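Local coordinates for desulfoferrodoxin (rbo) (Treponema pallidum subsp. pallidum str. Nichols, PDB 1Y07), which probably reduces superoxide to hydrogen peroxide, as a class III superoxide reductase that uses a non-haem iron centre, at residues A45-E48 against K49-V53; A69-T73 against P74-I78. All blocks are in the same frame, centred on the assembly; numbering follows the deposited sequence.

Contact 1 of 2, residues A45-E48 against K49-V53; sequences AAKE and KHIPV. With FE (Fe (III) ion), chain H.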
loop_
_atom_site.group_PDB
_atom_site.type_symbol
_atom_site.label_atom_id
_atom_site.label_comp_id
_atom_site.label_asym_id
_atom_site.label_seq_id
_atom_site.Cartn_x
_atom_site.Cartn_y
_atom_site.Cartn_z
ATOM N N ALA B 45 26.892 -8.959 -5.975
ATOM C CA ALA B 45 27.657 -7.716 -5.768
ATOM C C ALA B 45 26.781 -6.490 -5.487
ATOM O O ALA B 45 27.229 -5.553 -4.817
ATOM C CB ALA B 45 28.572 -7.436 -6.961
ATOM N N ALA B 46 25.554 -6.485 -6.011
ATOM C CA ALA B 46 24.592 -5.421 -5.699
ATOM C C ALA B 46 23.891 -5.589 -4.322
ATOM O O ALA B 46 23.252 -4.646 -3.840
ATOM C CB ALA B 46 23.536 -5.279 -6.833
ATOM N N LYS B 47 24.028 -6.772 -3.700
ATOM C CA LYS B 47 23.316 -7.133 -2.445
ATOM C C LYS B 47 23.609 -6.177 -1.312
ATOM O O LYS B 47 22.708 -5.817 -0.560
ATOM C CB LYS B 47 23.728 -8.516 -1.925
ATOM C CG LYS B 47 22.921 -9.743 -2.368
ATOM C CD LYS B 47 22.150 -9.581 -3.640
ATOM C CE LYS B 47 21.473 -10.895 -4.051
ATOM N NZ LYS B 47 22.418 -12.028 -4.320
ATOM N N GLU B 48 24.890 -5.815 -1.157
ATOM C CA GLU B 48 25.332 -4.996 -0.018
ATOM C C GLU B 48 24.643 -3.619 0.064
ATOM O O GLU B 48 24.301 -3.163 1.152
ATOM C CB GLU B 48 26.856 -4.791 -0.040
ATOM C CG GLU B 48 27.642 -5.983 0.487
ATOM C CD GLU B 48 29.134 -5.711 0.632
ATOM O OE1 GLU B 48 29.541 -4.534 0.847
ATOM O OE2 GLU B 48 29.911 -6.690 0.535
ATOM N N LYS B 49 24.497 -2.954 -1.084
ATOM C CA LYS B 49 23.935 -1.617 -1.119
ATOM C C LYS B 49 22.414 -1.657 -1.367
ATOM O O LYS B 49 21.776 -0.608 -1.318
ATOM C CB LYS B 49 24.622 -0.758 -2.196
ATOM C CG LYS B 49 25.985 -0.155 -1.766
ATOM C CD LYS B 49 26.998 -0.138 -2.920
ATOM C CE LYS B 49 27.478 1.269 -3.278
ATOM N NZ LYS B 49 28.629 1.754 -2.460
ATOM N N HIS B 50 21.825 -2.838 -1.603
ATOM C CA HIS B 50 20.404 -2.883 -2.030
ATOM C C HIS B 50 19.439 -3.743 -1.221
ATOM O O HIS B 50 18.247 -3.414 -1.202
ATOM C CB HIS B 50 20.244 -3.226 -3.537
ATOM C CG HIS B 50 20.719 -2.136 -4.455
ATOM N ND1 HIS B 50 22.018 -2.084 -4.939
ATOM C CD2 HIS B 50 20.085 -1.034 -4.936
ATOM C CE1 HIS B 50 22.154 -0.993 -5.677
ATOM N NE2 HIS B 50 21.009 -0.306 -5.644
ATOM N N ILE B 51 19.899 -4.811 -0.554
ATOM C CA ILE B 51 18.985 -5.604 0.285
ATOM C C ILE B 51 18.556 -4.848 1.557
ATOM O O ILE B 51 19.418 -4.460 2.343
ATOM C CB ILE B 51 19.586 -6.978 0.653
ATOM C CG1 ILE B 51 19.698 -7.828 -0.608
ATOM C CG2 ILE B 51 18.755 -7.663 1.752
ATOM C CD1 ILE B 51 20.173 -9.151 -0.349
ATOM N N PRO B 52 17.246 -4.692 1.786
ATOM C CA PRO B 52 16.738 -4.007 2.971
ATOM C C PRO B 52 17.041 -4.802 4.246
ATOM O O PRO B 52 16.882 -6.038 4.274
ATOM C CB PRO B 52 15.211 -3.861 2.702
ATOM C CG PRO B 52 14.900 -4.725 1.629
ATOM C CD PRO B 52 16.147 -5.163 0.936
ATOM N N VAL B 53 17.564 -4.091 5.247
ATOM C CA VAL B 53 17.773 -4.610 6.573
ATOM C C VAL B 53 16.629 -4.140 7.444
ATOM O O VAL B 53 16.372 -2.949 7.515
ATOM C CB VAL B 53 19.158 -4.124 7.163
ATOM C CG1 VAL B 53 19.271 -4.378 8.675
ATOM C CG2 VAL B 53 20.326 -4.774 6.417
HETATM FE FE FE H . 21.069 1.615 -6.825
#

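Contact 2 of 2, residues A69-T73 against P74-I78; sequences AHPMT and PEHYI. With FE (Fe (III) ion), chain H.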
loop_
_atom_site.group_PDB
_atom_site.type_symbol
_atom_site.label_atom_id
_atom_site.label_comp_id
_atom_site.label_asym_id
_atom_site.label_seq_id
_atom_site.Cartn_x
_atom_site.Cartn_y
_atom_site.Cartn_z
ATOM N N ALA B 69 25.140 1.774 3.819
ATOM C CA ALA B 69 24.254 2.733 3.143
ATOM C C ALA B 69 24.376 2.885 1.606
ATOM O O ALA B 69 25.449 3.131 1.052
ATOM C CB ALA B 69 24.345 4.119 3.811
ATOM N N HIS B 70 23.217 2.806 0.951
ATOM C CA HIS B 70 23.040 3.119 -0.460
ATOM C C HIS B 70 23.049 4.623 -0.687
ATOM O O HIS B 70 22.588 5.379 0.163
ATOM C CB HIS B 70 21.679 2.575 -0.930
ATOM C CG HIS B 70 21.455 2.668 -2.412
ATOM N ND1 HIS B 70 21.164 3.853 -3.061
ATOM C CD2 HIS B 70 21.480 1.711 -3.370
ATOM C CE1 HIS B 70 21.012 3.619 -4.350
ATOM N NE2 HIS B 70 21.190 2.326 -4.561
ATOM N N PRO B 71 23.530 5.050 -1.849
ATOM C CA PRO B 71 23.423 6.441 -2.294
ATOM C C PRO B 71 22.015 7.039 -2.219
ATOM O O PRO B 71 21.045 6.399 -2.562
ATOM C CB PRO B 71 23.882 6.375 -3.750
ATOM C CG PRO B 71 24.835 5.270 -3.772
ATOM C CD PRO B 71 24.299 4.241 -2.820
ATOM N N MET B 72 21.959 8.278 -1.766
ATOM C CA MET B 72 20.779 9.090 -1.846
ATOM C C MET B 72 21.146 10.435 -2.507
ATOM O O MET B 72 21.348 11.470 -1.819
ATOM C CB MET B 72 20.198 9.274 -0.444
ATOM C CG MET B 72 19.728 7.996 0.224
ATOM S SD MET B 72 18.273 7.319 -0.558
ATOM C CE MET B 72 17.073 8.438 -0.086
ATOM N N THR B 73 21.274 10.385 -3.835
ATOM C CA THR B 73 21.550 11.547 -4.696
ATOM C C THR B 73 20.496 11.670 -5.785
ATOM O O THR B 73 19.810 10.702 -6.079
ATOM C CB THR B 73 22.915 11.387 -5.408
ATOM O OG1 THR B 73 22.813 10.397 -6.444
ATOM C CG2 THR B 73 23.984 10.861 -4.465
ATOM N N PRO B 74 20.394 12.824 -6.446
ATOM C CA PRO B 74 19.351 12.987 -7.476
ATOM C C PRO B 74 19.456 11.986 -8.640
ATOM O O PRO B 74 18.444 11.656 -9.245
ATOM C CB PRO B 74 19.561 14.426 -7.971
ATOM C CG PRO B 74 20.330 15.104 -6.870
ATOM C CD PRO B 74 21.233 14.033 -6.313
ATOM N N GLU B 75 20.655 11.499 -8.937
ATOM C CA GLU B 75 20.865 10.610 -10.099
ATOM C C GLU B 75 20.736 9.122 -9.723
ATOM O O GLU B 75 20.436 8.269 -10.572
ATOM C CB GLU B 75 22.236 10.875 -10.739
ATOM C CG GLU B 75 22.541 12.347 -11.039
ATOM C CD GLU B 75 23.043 13.142 -9.826
ATOM O OE1 GLU B 75 24.092 12.792 -9.244
ATOM O OE2 GLU B 75 22.392 14.140 -9.453
ATOM N N HIS B 76 20.971 8.842 -8.446
ATOM C CA HIS B 76 20.979 7.505 -7.884
ATOM C C HIS B 76 20.475 7.510 -6.442
ATOM O O HIS B 76 21.146 8.003 -5.528
ATOM C CB HIS B 76 22.381 6.951 -7.948
ATOM C CG HIS B 76 22.465 5.490 -7.697
ATOM N ND1 HIS B 76 23.644 4.869 -7.352
ATOM C CD2 HIS B 76 21.520 4.515 -7.743
ATOM C CE1 HIS B 76 23.429 3.574 -7.210
ATOM N NE2 HIS B 76 22.147 3.334 -7.432
ATOM N N TYR B 77 19.277 6.967 -6.241
ATOM C CA TYR B 77 18.593 7.067 -4.945
ATOM C C TYR B 77 17.645 5.891 -4.694
ATOM O O TYR B 77 17.200 5.222 -5.641
ATOM C CB TYR B 77 17.801 8.380 -4.893
ATOM C CG TYR B 77 16.814 8.550 -6.020
ATOM C CD1 TYR B 77 15.515 8.102 -5.882
ATOM C CD2 TYR B 77 17.176 9.129 -7.235
ATOM C CE1 TYR B 77 14.589 8.222 -6.924
ATOM C CE2 TYR B 77 16.254 9.251 -8.292
ATOM C CZ TYR B 77 14.956 8.797 -8.122
ATOM O OH TYR B 77 13.996 8.907 -9.113
ATOM N N ILE B 78 17.328 5.661 -3.421
ATOM C CA ILE B 78 16.209 4.763 -3.045
ATOM C C ILE B 78 14.921 5.572 -3.037
ATOM O O ILE B 78 14.759 6.535 -2.279
ATOM C CB ILE B 78 16.427 4.123 -1.661
ATOM C CG1 ILE B 78 17.790 3.414 -1.579
ATOM C CG2 ILE B 78 15.290 3.166 -1.366
ATOM C CD1 ILE B 78 18.077 2.494 -2.768
HETATM FE FE FE H . 21.069 1.615 -6.825
#

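Contact 1 of 2, residues A45-E48 against K49-V53
The iron centre of the superoxide reductase domain, four histidines and one cysteine, takes one imidazole from the short helical turn that leads into strand 52-57, and here His50 is tied to Ala46 four residues before it. NE2 of His50 binds the iron at 2.3 Å, while ND1 of His50, at the other side of the ring, donates to O of Ala46 at 3.0 Å. That oxygen lies in the ring plane, and the donor sits in the carbonyl plane on a lone pair, with C=O...N at 135°. CG of His50 stands anti to its carbonyl carbon, beside the backbone N (chi1 -69°); with the ring turned about its CB-CG bond, ND1 faces O of Ala46. Held at both nitrogens, the His50 ring probably has little freedom to rotate, and the carbonyl probably makes the imidazole a richer donor to the metal. Trp125 stacks on the same ring, and His70, His76, Cys119 and His122 complete the site.

The turn itself closes on O of Lys47, which takes the amides three and four residues on. N of Ile51 donates to O of Lys47 at 3.0 Å, and N of His50 reaches the same O of Lys47 at 3.3 Å. Beyond these bonds the lysine chain, whose NZ forms a salt bridge with Asp44, crosses the isoleucine: CD1 of Ile51 presses on CG of Lys47 at 3.5 Å, closer than ordinary carbon packing.

Contact 2 of 2, residues A69-T73 against P74-I78
A thioether serves as hydrogen-bond acceptor here: SD of Met72 receives a weak bond from N of Ile78 at 3.4 Å, the bend of the methionine chain at chi2 (-69°) bringing SD back toward Ile78. At the tip of the loop, O of His76 accepts two donors from one face of its plane, N of Thr73 at 2.9 Å and OG1 of Thr73 at 3.1 Å; the hydroxyl is placed between backbone N and carbonyl carbon (chi1 73°).

The same loop carries two iron ligands, whose side chains cross at about a right angle. NE2 of His70 binds the metal at 2.4 Å and NE2 of His76 at 2.1 Å, and the edge of His70 is turned toward the face of His76 in an offset edge-to-face pair, planes at 72°. CD1 of Ile78 sits over the centre of the His70 ring in a CH-pi contact, 3.3 Å from its centroid, while CD of Pro71 lies offset over the opposite face. ND1 of His70 donates in the ring plane to O of Pro71 at 2.6 Å. With one nitrogen on iron and the other on a carbonyl, the His70 imidazole is probably restrained in rotation, and the short bond at ND1 may strengthen its hold on the metal through NE2.

Contacts 1 and 2 come in series along the chain and converge on one iron: residues 45-53 supply one of its histidines, residues 69-78 two more, with Cys119 and His122 from elsewhere. NE2 of His50 and NE2 of His70 come within 2.9 Å as fellow ligands. Contact 1, on a helical turn before strand 52-57, is a surface contact in which the iron-binding His50 is the one buried residue among those that touch. Contact 2, in the loop between strands 60-65 and 78-85, is partly buried and has two, His70 and Ile78. In each, one histidine ND1 donates to a main-chain carbonyl, four residues back in contact 1, one residue ahead in contact 2.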